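Long-range contacts in ochratoxinase (Aspergillus niger, PDB 4C65), which hydrolyses the amide bond of the mycotoxin ochratoxin A as a zinc-dependent carboxypeptidase, releasing phenylalanine and ochratoxin alpha: residues A[114-119]-A[140-145]; A[191-196]-A[232-237]; A[202-207]-A[241-246]; A[260-265]-A[281-286]. All blocks are in the same frame, centred on the assembly; numbering follows the deposited sequence. Where two conformers were deposited one is given.

How the contacts relate
Traced from the N terminus, the contacts within the twisted TIM barrel are a loop contact, a helix pair and two strand pairs. Contact 1 closes the loop that runs from the end of strand 109-114 through helix 119-127 and strand 135-138. Contacts 2 and 3 cross, their segments alternating: contact 2 pairs helices 185-198 and 225-237, contact 3 strands 203-206 and 242-246; helix 225-237 packs on both strands, helix 185-198 on strand 203-206. Contact 4 follows, closing the unit of strand 262-263, helix 271-280 and strand 283-285. Contact 1 joins contact 3 through the Leu143 backbone, which bonds to Lys204 and Met206; contacts 3 and 4 share one parallel sheet, strands 242-246 and 262-263 being neighbours.

Contact 1 of 4, residues A[114-119]-A[140-145]; sequences DLAGYG and GAALSQ
Segments 114-119 and 140-145 come closest at Ala116 and Ala142, whose CA atoms are 4.9 Å apart, and a single backbone hydrogen bond crosses between them, from Gly117 N to Gly140 O at 3.2 Å. This is a loop contact of the TIM barrel, made just after strand 109-114 and at the start of strand 142-144; the Leu115 side chain lies about 4 Å, nearest atoms, from that of zinc-binding His69. Both glycines have unusual backbone angles: phi is positive in each, and at Gly117 a CB would press on the preceding carbonyl oxygen. Beside this bond the methyl groups of Ala116 and Ala142 meet, CB to CB, at 3.9 Å.

Asp114 shapes the first segment from within. Its OD1 accepts from Ala116 N in an Asx turn, and the same oxygen also accepts from Phe72 N; OD2 takes a bond from Ser138 OG. OD1 thus sets the turn at Ala116, whereas OD2 reaches Gly119 N only weakly. Leu115 O accepts a hydrogen bond from Lys204 NZ, in the one of two Lys204 conformers described here, and Ala142 CB lies 3.7 Å from Leu115 O.

Contact 2 of 4, residues A[191-196]-A[232-237]; sequences AVRLQI and VEEAAR
Arg193 and Glu234 form a buried, two-pronged salt bridge between helices 185-198 and 225-237, and its two planes are far from coplanar. Arg193 grips side-on, NE to OE1 of Glu234 at 2.9 Å and NH2 to OE2 of Glu234 at 3.0 Å, yet guanidinium and carboxylate are turned 61° against each other. The NE bond is nearly straight (165°) and leaves in the guanidinium plane, but it reaches OE1 from above the carboxylate plane; NH2 comes to the syn side of OE2 but tilted out of both planes, a less straight bond.

The extended Arg193 chain from CG to NE carries the group across, while Glu234 bends at chi2 to turn its carboxylate toward it. Arg237 adds a weak bond to OE2, and Arg189 a further salt bridge there, so three arginines converge on Glu234; Arg193 NH2 and Arg237 NH2 come within 3.7 Å but share the carboxylate. Arg193 also pairs through NH1 with Asp183 and through NH2 with Glu227, both of a neighbouring subunit, which makes the network part of the octamer interface.

Closer to the helix backbones, Val192 CG1 packs on Glu234 CB at 3.6 Å. The segment axes are 29° apart and 9.5 Å at closest approach. Val192 and Ala235 rest on Ile203 of strand 203-206, and Val192 also touches Leu143 of strand 142-144, which places both helices on the outer layer of the barrel.

Contact 3 of 4, residues A[202-207]-A[241-246]; sequences VIKVMA and IVSAHV
Strands 203-206 and 242-246 pair in parallel register, Ile203 beside Val242 through Met206 beside His245, as the two strands of a beta-alpha-beta unit in the TIM barrel. Five backbone hydrogen bonds alternate along them, from Ile203 N to Ile241 O at one end to Ala207 N to His245 O at the other; the shortest, Ser243 N to Ile203 O, measures 2.7 Å.

Side chains then divide between two faces. On one, Val205, Val242 and Ala244 interlock: Val205 CG2 lies 3.9 Å from Val242 CG1 and 3.8 Å from Ala244 CB, the two valines crossing at about a right angle. Helix 225-237 packs on this face through Val232 and Ala235.

On the other face lie the zinc ligands Lys204 and His245, with Met206 and Ser243. In the conformer described here, one of two, Lys204 bends at chi2 and chi4, so that CE passes 4.0 Å from His245 CB; Leu115 is the partner of its NZ. Met206 SD lies 3.8 Å from His245 CB and oblique to the ring. Further out, Gly209 O accepts from His245 NE2, and Ser243 OG is hydrogen-bonded to Glu264 OE2.

At the C-terminal end of the ladder Ala207 CB sits 3.6 Å from Val246 CG1.

Contact 4 of 4, residues A[260-265]-A[281-286]; sequences CKSLEH and GILYVA
Glu264, in the conformer described here, one of two, turns at chi1 (-31°, well off a staggered value) and chi2 (-71°), which lays its carboxylate along Val285, pointing the same way, with OE1 3.4 Å from Val285 CB; Val285 CG1 meets the same oxygen, also at 3.4 Å. Lys261 is bent three times along its chain, so that NZ folds back to Gly281 O at 3.0 Å, meeting it from above the carbonyl plane; NZ also bonds Lys280 O, at the same helix end.

Four backbone hydrogen bonds run between the segments, from Leu283 N to Lys261 O at 2.8 Å through to His265 N to Val285 O, also 2.8 Å. Strands 262-263 and 283-285 are thereby joined in parallel, closing the beta-alpha-beta unit of the TIM barrel around helix 271-280, which ends in a Schellman motif with Gly281 at C-prime. Leu263 CG meets Ile282 CG2 at 3.8 Å, the two side chains crossing at a slant.

On the Ser262 and Glu264 face, Glu264 OE2 accepts from Ser262 OG at 2.8 Å, has Ser243 as a further partner and forms a salt bridge with Arg113, while OE1 bonds to His69 ND1, a second-shell hold on a zinc ligand. Zinc-binding His265 directs ND1 to Thr287 OG1.

Contact 1 of 4, residues A[114-119]-A[140-145]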
loop_
_atom_site.group_PDB
_atom_site.type_symbol
_atom_site.label_atom_id
_atom_site.label_comp_id
_atom_site.label_asym_id
_atom_site.label_seq_id
_atom_site.Cartn_x
_atom_site.Cartn_y
_atom_site.Cartn_z
ATOM N N ASP A 114 -11.503 -25.389 20.639
ATOM C CA ASP A 114 -11.585 -24.869 19.287
ATOM C C ASP A 114 -10.174 -24.838 18.699
ATOM O O ASP A 114 -9.276 -24.238 19.288
ATOM C CB ASP A 114 -12.157 -23.449 19.334
ATOM C CG ASP A 114 -12.079 -22.737 18.025
ATOM O OD1 ASP A 114 -12.244 -23.374 16.967
ATOM O OD2 ASP A 114 -11.925 -21.511 18.048
ATOM N N LEU A 115 -9.993 -25.442 17.530
ATOM C CA LEU A 115 -8.668 -25.533 16.911
ATOM C C LEU A 115 -8.535 -24.787 15.584
ATOM O O LEU A 115 -7.470 -24.791 14.953
ATOM C CB LEU A 115 -8.304 -26.998 16.736
ATOM C CG LEU A 115 -8.077 -27.757 18.038
ATOM C CD1 LEU A 115 -7.729 -29.204 17.717
ATOM C CD2 LEU A 115 -6.960 -27.111 18.860
ATOM N N ALA A 116 -9.584 -24.096 15.162
ATOM C CA ALA A 116 -9.460 -23.126 14.084
ATOM C C ALA A 116 -10.743 -22.326 14.022
ATOM O O ALA A 116 -11.810 -22.884 13.774
ATOM C CB ALA A 116 -9.225 -23.825 12.758
ATOM N N GLY A 117 -10.681 -21.032 14.235
ATOM C CA GLY A 117 -11.879 -20.227 14.066
ATOM C C GLY A 117 -12.026 -19.094 15.055
ATOM O O GLY A 117 -11.036 -18.535 15.538
ATOM N N TYR A 118 -13.268 -18.784 15.390
ATOM C CA TYR A 118 -13.590 -17.574 16.123
ATOM C C TYR A 118 -13.948 -17.853 17.576
ATOM O O TYR A 118 -14.735 -17.122 18.175
ATOM C CB TYR A 118 -14.763 -16.888 15.411
ATOM C CG TYR A 118 -14.484 -16.471 13.999
ATOM C CD1 TYR A 118 -13.495 -15.538 13.725
ATOM C CD2 TYR A 118 -15.171 -17.030 12.933
ATOM C CE1 TYR A 118 -13.204 -15.166 12.425
ATOM C CE2 TYR A 118 -14.923 -16.637 11.636
ATOM C CZ TYR A 118 -13.946 -15.697 11.380
ATOM O OH TYR A 118 -13.669 -15.304 10.084
ATOM N N GLY A 119 -13.408 -18.924 18.132
ATOM C CA GLY A 119 -13.698 -19.302 19.508
ATOM C C GLY A 119 -13.397 -18.216 20.501
ATOM O O GLY A 119 -14.115 -18.029 21.470
ATOM N N GLY A 140 -7.423 -19.703 18.384
ATOM C CA GLY A 140 -7.509 -18.617 17.422
ATOM C C GLY A 140 -7.351 -19.268 16.058
ATOM O O GLY A 140 -8.001 -20.288 15.780
ATOM N N ALA A 141 -6.481 -18.715 15.223
ATOM C CA ALA A 141 -6.229 -19.284 13.902
ATOM C C ALA A 141 -5.332 -20.512 13.980
ATOM O O ALA A 141 -4.429 -20.571 14.810
ATOM C CB ALA A 141 -5.575 -18.260 13.026
ATOM N N ALA A 142 -5.631 -21.524 13.167
ATOM C CA ALA A 142 -4.690 -22.621 12.943
ATOM C C ALA A 142 -3.523 -22.015 12.186
ATOM O O ALA A 142 -3.742 -21.209 11.268
ATOM C CB ALA A 142 -5.333 -23.729 12.122
ATOM N N LEU A 143 -2.304 -22.370 12.582
ATOM C CA LEU A 143 -1.132 -21.896 11.890
ATOM C C LEU A 143 -0.706 -22.869 10.789
ATOM O O LEU A 143 -0.614 -24.064 11.010
ATOM C CB LEU A 143 0.026 -21.695 12.852
ATOM C CG LEU A 143 -0.156 -20.868 14.117
ATOM C CD1 LEU A 143 1.207 -20.506 14.682
ATOM C CD2 LEU A 143 -0.954 -19.606 13.877
ATOM N N SER A 144 -0.410 -22.330 9.611
ATOM C CA SER A 144 -0.010 -23.109 8.465
ATOM C C SER A 144 1.067 -22.402 7.676
ATOM O O SER A 144 1.151 -21.178 7.660
ATOM C CB SER A 144 -1.206 -23.338 7.570
ATOM O OG SER A 144 -0.885 -24.111 6.435
ATOM N N GLN A 145 1.928 -23.177 7.042
ATOM C CA GLN A 145 2.838 -22.632 6.050
ATOM C C GLN A 145 2.046 -22.321 4.780
ATOM O O GLN A 145 0.973 -22.867 4.574
ATOM C CB GLN A 145 3.969 -23.626 5.747
ATOM C CG GLN A 145 3.486 -24.990 5.284
ATOM C CD GLN A 145 4.545 -25.749 4.571
ATOM O OE1 GLN A 145 5.322 -26.483 5.182
ATOM N NE2 GLN A 145 4.602 -25.586 3.263
#

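Contact 2 of 4, residues A[191-196]-A[232-237]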
loop_
_atom_site.group_PDB
_atom_site.type_symbol
_atom_site.label_atom_id
_atom_site.label_comp_id
_atom_site.label_asym_id
_atom_site.label_seq_id
_atom_site.Cartn_x
_atom_site.Cartn_y
_atom_site.Cartn_z
ATOM N N ALA A 191 2.909 -15.048 14.364
ATOM C CA ALA A 191 1.740 -15.874 14.207
ATOM C C ALA A 191 1.218 -16.383 15.528
ATOM O O ALA A 191 0.020 -16.275 15.798
ATOM C CB ALA A 191 2.017 -17.039 13.276
ATOM N N VAL A 192 2.103 -16.951 16.352
ATOM C CA VAL A 192 1.692 -17.448 17.662
ATOM C C VAL A 192 1.193 -16.275 18.520
ATOM O O VAL A 192 0.137 -16.355 19.149
ATOM C CB VAL A 192 2.840 -18.165 18.384
ATOM C CG1 VAL A 192 2.423 -18.536 19.807
ATOM C CG2 VAL A 192 3.240 -19.419 17.637
ATOM N N ARG A 193 1.953 -15.178 18.523
ATOM C CA ARG A 193 1.624 -14.027 19.350
ATOM C C ARG A 193 0.265 -13.427 18.977
ATOM O O ARG A 193 -0.494 -13.027 19.848
ATOM C CB ARG A 193 2.723 -12.992 19.252
ATOM C CG ARG A 193 4.001 -13.435 19.936
ATOM C CD ARG A 193 5.211 -12.597 19.531
ATOM N NE ARG A 193 6.438 -13.188 20.074
ATOM C CZ ARG A 193 7.640 -12.625 20.031
ATOM N NH1 ARG A 193 7.812 -11.439 19.507
ATOM N NH2 ARG A 193 8.663 -13.249 20.566
ATOM N N LEU A 194 -0.073 -13.418 17.697
ATOM C CA LEU A 194 -1.364 -12.891 17.279
ATOM C C LEU A 194 -2.531 -13.736 17.797
ATOM O O LEU A 194 -3.626 -13.218 18.026
ATOM C CB LEU A 194 -1.439 -12.802 15.771
ATOM C CG LEU A 194 -0.683 -11.664 15.087
ATOM C CD1 LEU A 194 -0.582 -11.943 13.599
ATOM C CD2 LEU A 194 -1.375 -10.333 15.307
ATOM N N GLN A 195 -2.324 -15.032 18.014
ATOM C CA GLN A 195 -3.403 -15.843 18.582
ATOM C C GLN A 195 -3.521 -15.577 20.068
ATOM O O GLN A 195 -4.630 -15.403 20.590
ATOM C CB GLN A 195 -3.181 -17.331 18.320
ATOM C CG GLN A 195 -2.898 -17.683 16.872
ATOM C CD GLN A 195 -3.606 -16.775 15.881
ATOM O OE1 GLN A 195 -4.820 -16.578 15.948
ATOM N NE2 GLN A 195 -2.848 -16.286 14.887
ATOM N N ILE A 196 -2.391 -15.531 20.767
ATOM C CA ILE A 196 -2.413 -15.191 22.201
ATOM C C ILE A 196 -3.112 -13.839 22.376
ATOM O O ILE A 196 -3.890 -13.659 23.309
ATOM C CB ILE A 196 -1.008 -15.084 22.797
ATOM C CG1 ILE A 196 -0.256 -16.417 22.686
ATOM C CG2 ILE A 196 -1.080 -14.636 24.238
ATOM C CD1 ILE A 196 -0.822 -17.520 23.553
ATOM N N VAL A 232 6.490 -23.828 19.387
ATOM C CA VAL A 232 6.338 -24.459 20.708
ATOM C C VAL A 232 6.889 -23.564 21.826
ATOM O O VAL A 232 6.263 -23.422 22.874
ATOM C CB VAL A 232 6.974 -25.873 20.733
ATOM C CG1 VAL A 232 7.091 -26.407 22.162
ATOM C CG2 VAL A 232 6.145 -26.821 19.886
ATOM N N GLU A 233 8.051 -22.957 21.597
ATOM C CA GLU A 233 8.682 -22.057 22.569
ATOM C C GLU A 233 7.830 -20.815 22.821
ATOM O O GLU A 233 7.704 -20.354 23.953
ATOM C CB GLU A 233 10.071 -21.645 22.096
ATOM C CG GLU A 233 11.089 -22.759 22.199
ATOM C CD GLU A 233 12.359 -22.473 21.397
ATOM O OE1 GLU A 233 12.354 -21.497 20.598
ATOM O OE2 GLU A 233 13.354 -23.220 21.570
ATOM N N GLU A 234 7.289 -20.250 21.749
ATOM C CA GLU A 234 6.407 -19.093 21.868
ATOM C C GLU A 234 5.181 -19.447 22.692
ATOM O O GLU A 234 4.827 -18.700 23.584
ATOM C CB GLU A 234 5.976 -18.586 20.500
ATOM C CG GLU A 234 7.059 -17.829 19.760
ATOM C CD GLU A 234 7.490 -16.586 20.472
ATOM O OE1 GLU A 234 6.605 -15.911 21.035
ATOM O OE2 GLU A 234 8.702 -16.275 20.456
ATOM N N ALA A 235 4.540 -20.570 22.395
ATOM C CA ALA A 235 3.365 -20.992 23.163
ATOM C C ALA A 235 3.711 -21.200 24.636
ATOM O O ALA A 235 3.042 -20.674 25.509
ATOM C CB ALA A 235 2.789 -22.261 22.591
ATOM N N ALA A 236 4.808 -21.918 24.863
ATOM C CA ALA A 236 5.277 -22.256 26.191
ATOM C C ALA A 236 5.540 -21.051 27.081
ATOM O O ALA A 236 5.298 -21.106 28.278
ATOM C CB ALA A 236 6.521 -23.107 26.095
ATOM N N ARG A 237 6.049 -19.964 26.515
ATOM C CA ARG A 237 6.366 -18.772 27.308
ATOM C C ARG A 237 5.119 -18.123 27.916
ATOM O O ARG A 237 5.205 -17.488 28.944
ATOM C CB ARG A 237 7.167 -17.785 26.480
ATOM C CG ARG A 237 7.912 -16.751 27.295
ATOM C CD ARG A 237 9.164 -16.317 26.592
ATOM N NE ARG A 237 8.798 -15.923 25.258
ATOM C CZ ARG A 237 9.272 -16.431 24.125
ATOM N NH1 ARG A 237 10.234 -17.357 24.074
ATOM N NH2 ARG A 237 8.762 -15.959 23.011
#

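Contact 3 of 4, residues A[202-207]-A[241-246]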
loop_
_atom_site.group_PDB
_atom_site.type_symbol
_atom_site.label_atom_id
_atom_site.label_comp_id
_atom_site.label_asym_id
_atom_site.label_seq_id
_atom_site.Cartn_x
_atom_site.Cartn_y
_atom_site.Cartn_z
ATOM N N VAL A 202 -4.794 -22.262 23.551
ATOM C CA VAL A 202 -3.981 -23.302 22.995
ATOM C C VAL A 202 -3.416 -22.788 21.677
ATOM O O VAL A 202 -3.926 -21.809 21.125
ATOM C CB VAL A 202 -4.788 -24.607 22.830
ATOM C CG1 VAL A 202 -5.871 -24.476 21.768
ATOM C CG2 VAL A 202 -3.856 -25.779 22.497
ATOM N N ILE A 203 -2.362 -23.433 21.171
ATOM C CA ILE A 203 -1.880 -23.142 19.814
ATOM C C ILE A 203 -2.020 -24.368 18.930
ATOM O O ILE A 203 -1.677 -25.481 19.328
ATOM C CB ILE A 203 -0.422 -22.617 19.806
ATOM C CG1 ILE A 203 -0.305 -21.323 20.601
ATOM C CG2 ILE A 203 0.062 -22.355 18.368
ATOM C CD1 ILE A 203 -1.113 -20.163 20.048
ATOM N N LYS A 204 -2.510 -24.160 17.715
ATOM C CA LYS A 204 -2.670 -25.251 16.734
ATOM C C LYS A 204 -1.804 -25.020 15.507
ATOM O O LYS A 204 -1.872 -23.966 14.894
ATOM C CB LYS A 204 -4.150 -25.366 16.331
ATOM C CG LYS A 204 -4.456 -26.053 15.015
ATOM C CD LYS A 204 -4.612 -27.549 15.105
ATOM C CE LYS A 204 -5.243 -27.870 13.712
ATOM N NZ LYS A 204 -6.590 -27.284 13.272
ATOM N N VAL A 205 -1.046 -26.053 15.110
ATOM C CA VAL A 205 -0.257 -26.025 13.863
ATOM C C VAL A 205 -0.680 -27.137 12.913
ATOM O O VAL A 205 -1.187 -28.174 13.346
ATOM C CB VAL A 205 1.253 -26.203 14.083
ATOM C CG1 VAL A 205 1.776 -25.076 14.919
ATOM C CG2 VAL A 205 1.583 -27.525 14.753
ATOM N N MET A 206 -0.478 -26.888 11.613
ATOM C CA MET A 206 -0.611 -27.906 10.598
ATOM C C MET A 206 0.803 -28.439 10.415
ATOM O O MET A 206 1.690 -27.736 9.959
ATOM C CB MET A 206 -1.153 -27.308 9.314
ATOM C CG MET A 206 -2.493 -26.592 9.466
ATOM S SD MET A 206 -3.810 -27.620 10.150
ATOM C CE MET A 206 -5.263 -26.682 9.622
ATOM N N ALA A 207 1.000 -29.685 10.811
ATOM C CA ALA A 207 2.299 -30.301 10.787
ATOM C C ALA A 207 2.361 -31.401 9.752
ATOM O O ALA A 207 3.358 -32.119 9.659
ATOM C CB ALA A 207 2.639 -30.831 12.157
ATOM N N ILE A 241 0.281 -25.002 25.384
ATOM C CA ILE A 241 0.857 -26.080 24.633
ATOM C C ILE A 241 0.370 -26.020 23.169
ATOM O O ILE A 241 -0.524 -25.235 22.830
ATOM C CB ILE A 241 0.503 -27.425 25.236
ATOM C CG1 ILE A 241 -1.011 -27.629 25.240
ATOM C CG2 ILE A 241 1.108 -27.535 26.632
ATOM C CD1 ILE A 241 -1.417 -29.078 25.307
ATOM N N VAL A 242 1.037 -26.787 22.306
ATOM C CA VAL A 242 0.733 -26.771 20.902
ATOM C C VAL A 242 0.101 -28.087 20.555
ATOM O O VAL A 242 0.560 -29.151 20.971
ATOM C CB VAL A 242 1.994 -26.569 20.051
ATOM C CG1 VAL A 242 1.681 -26.755 18.582
ATOM C CG2 VAL A 242 2.604 -25.211 20.311
ATOM N N SER A 243 -0.970 -28.001 19.792
ATOM C CA SER A 243 -1.607 -29.152 19.224
ATOM C C SER A 243 -1.242 -29.178 17.763
ATOM O O SER A 243 -1.343 -28.160 17.068
ATOM C CB SER A 243 -3.131 -29.034 19.371
ATOM O OG SER A 243 -3.792 -30.086 18.682
ATOM N N ALA A 244 -0.872 -30.357 17.280
ATOM C CA ALA A 244 -0.420 -30.536 15.920
ATOM C C ALA A 244 -1.320 -31.488 15.135
ATOM O O ALA A 244 -1.502 -32.637 15.531
ATOM C CB ALA A 244 0.986 -31.089 15.940
ATOM N N HIS A 245 -1.868 -30.986 14.024
ATOM C CA HIS A 245 -2.483 -31.796 12.989
ATOM C C HIS A 245 -1.402 -32.638 12.330
ATOM O O HIS A 245 -0.520 -32.108 11.661
ATOM C CB HIS A 245 -3.175 -30.874 11.990
ATOM C CG HIS A 245 -3.576 -31.525 10.709
ATOM N ND1 HIS A 245 -4.891 -31.786 10.406
ATOM C CD2 HIS A 245 -2.861 -31.878 9.611
ATOM C CE1 HIS A 245 -4.969 -32.323 9.201
ATOM N NE2 HIS A 245 -3.750 -32.380 8.690
ATOM N N VAL A 246 -1.460 -33.954 12.531
ATOM C CA VAL A 246 -0.497 -34.899 11.919
ATOM C C VAL A 246 -1.143 -36.178 11.387
ATOM O O VAL A 246 -1.978 -36.803 12.051
ATOM C CB VAL A 246 0.625 -35.298 12.908
ATOM C CG1 VAL A 246 1.586 -34.146 13.121
ATOM C CG2 VAL A 246 0.055 -35.750 14.242
#

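Contact 4 of 4, residues A[260-265]-A[281-286]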
loop_
_atom_site.group_PDB
_atom_site.type_symbol
_atom_site.label_atom_id
_atom_site.label_comp_id
_atom_site.label_asym_id
_atom_site.label_seq_id
_atom_site.Cartn_x
_atom_site.Cartn_y
_atom_site.Cartn_z
ATOM N N CYS A 260 5.490 -30.456 20.744
ATOM C CA CYS A 260 4.030 -30.440 20.759
ATOM C C CYS A 260 3.522 -31.455 21.785
ATOM O O CYS A 260 4.131 -32.487 21.962
ATOM C CB CYS A 260 3.468 -30.767 19.378
ATOM S SG CYS A 260 3.913 -29.583 18.105
ATOM N N LYS A 261 2.432 -31.115 22.467
ATOM C CA LYS A 261 1.938 -31.906 23.573
ATOM C C LYS A 261 0.599 -32.521 23.292
ATOM O O LYS A 261 0.080 -33.260 24.090
ATOM C CB LYS A 261 1.903 -31.079 24.846
ATOM C CG LYS A 261 3.285 -30.718 25.356
ATOM C CD LYS A 261 4.104 -31.942 25.763
ATOM C CE LYS A 261 4.455 -31.911 27.233
ATOM N NZ LYS A 261 3.833 -33.029 28.014
ATOM N N SER A 262 0.044 -32.238 22.126
ATOM C CA SER A 262 -1.208 -32.842 21.712
ATOM C C SER A 262 -1.140 -33.102 20.218
ATOM O O SER A 262 -0.677 -32.262 19.461
ATOM C CB SER A 262 -2.361 -31.897 22.077
ATOM O OG SER A 262 -3.613 -32.370 21.599
ATOM N N LEU A 263 -1.551 -34.277 19.785
ATOM C CA LEU A 263 -1.528 -34.597 18.370
ATOM C C LEU A 263 -2.907 -34.981 17.932
ATOM O O LEU A 263 -3.602 -35.738 18.639
ATOM C CB LEU A 263 -0.569 -35.748 18.084
ATOM C CG LEU A 263 0.863 -35.511 18.512
ATOM C CD1 LEU A 263 1.672 -36.779 18.276
ATOM C CD2 LEU A 263 1.481 -34.332 17.788
ATOM N N GLU A 264 -3.285 -34.515 16.746
ATOM C CA GLU A 264 -4.593 -34.820 16.202
ATOM C C GLU A 264 -4.510 -35.788 15.019
ATOM O O GLU A 264 -3.574 -35.704 14.226
ATOM C CB GLU A 264 -5.294 -33.532 15.803
ATOM C CG GLU A 264 -4.912 -32.343 16.645
ATOM C CD GLU A 264 -5.520 -32.550 18.030
ATOM O OE1 GLU A 264 -6.754 -32.798 18.085
ATOM O OE2 GLU A 264 -4.792 -32.468 19.052
ATOM N N HIS A 265 -5.506 -36.660 14.919
ATOM C CA HIS A 265 -5.603 -37.672 13.885
ATOM C C HIS A 265 -4.584 -38.778 14.092
ATOM O O HIS A 265 -4.951 -39.939 14.319
ATOM C CB HIS A 265 -5.485 -37.067 12.472
ATOM C CG HIS A 265 -6.187 -35.755 12.324
ATOM N ND1 HIS A 265 -7.540 -35.614 12.524
ATOM C CD2 HIS A 265 -5.718 -34.521 12.040
ATOM C CE1 HIS A 265 -7.877 -34.350 12.368
ATOM N NE2 HIS A 265 -6.790 -33.666 12.061
ATOM N N GLY A 281 4.486 -37.608 27.515
ATOM C CA GLY A 281 3.202 -37.117 28.013
ATOM C C GLY A 281 2.457 -36.328 26.952
ATOM O O GLY A 281 2.011 -35.214 27.196
ATOM N N ILE A 282 2.332 -36.925 25.776
ATOM C CA ILE A 282 1.690 -36.285 24.660
ATOM C C ILE A 282 0.303 -36.871 24.473
ATOM O O ILE A 282 0.135 -38.081 24.452
ATOM C CB ILE A 282 2.508 -36.456 23.383
ATOM C CG1 ILE A 282 3.945 -35.956 23.616
ATOM C CG2 ILE A 282 1.850 -35.704 22.217
ATOM C CD1 ILE A 282 4.903 -36.189 22.459
ATOM N N LEU A 283 -0.687 -35.990 24.315
ATOM C CA LEU A 283 -2.070 -36.402 24.222
ATOM C C LEU A 283 -2.403 -36.867 22.807
ATOM O O LEU A 283 -1.959 -36.253 21.831
ATOM C CB LEU A 283 -2.992 -35.264 24.619
ATOM C CG LEU A 283 -4.475 -35.600 24.774
ATOM C CD1 LEU A 283 -4.689 -36.561 25.937
ATOM C CD2 LEU A 283 -5.241 -34.330 25.018
ATOM N N TYR A 284 -3.201 -37.947 22.717
ATOM C CA TYR A 284 -3.653 -38.524 21.462
ATOM C C TYR A 284 -5.132 -38.200 21.271
ATOM O O TYR A 284 -5.971 -38.624 22.067
ATOM C CB TYR A 284 -3.467 -40.036 21.489
ATOM C CG TYR A 284 -3.526 -40.781 20.149
ATOM C CD1 TYR A 284 -4.709 -40.908 19.440
ATOM C CD2 TYR A 284 -2.398 -41.424 19.644
ATOM C CE1 TYR A 284 -4.764 -41.628 18.248
ATOM C CE2 TYR A 284 -2.434 -42.138 18.454
ATOM C CZ TYR A 284 -3.616 -42.243 17.754
ATOM O OH TYR A 284 -3.651 -42.952 16.570
ATOM N N VAL A 285 -5.443 -37.478 20.199
ATOM C CA VAL A 285 -6.807 -37.162 19.839
ATOM C C VAL A 285 -7.072 -37.680 18.440
ATOM O O VAL A 285 -6.664 -37.071 17.447
ATOM C CB VAL A 285 -7.041 -35.650 19.900
ATOM C CG1 VAL A 285 -8.492 -35.319 19.577
ATOM C CG2 VAL A 285 -6.650 -35.131 21.275
ATOM N N ALA A 286 -7.806 -38.783 18.358
ATOM C CA ALA A 286 -7.935 -39.527 17.102
ATOM C C ALA A 286 -8.824 -38.853 16.038
ATOM O O ALA A 286 -8.526 -38.934 14.859
ATOM C CB ALA A 286 -8.430 -40.941 17.396
#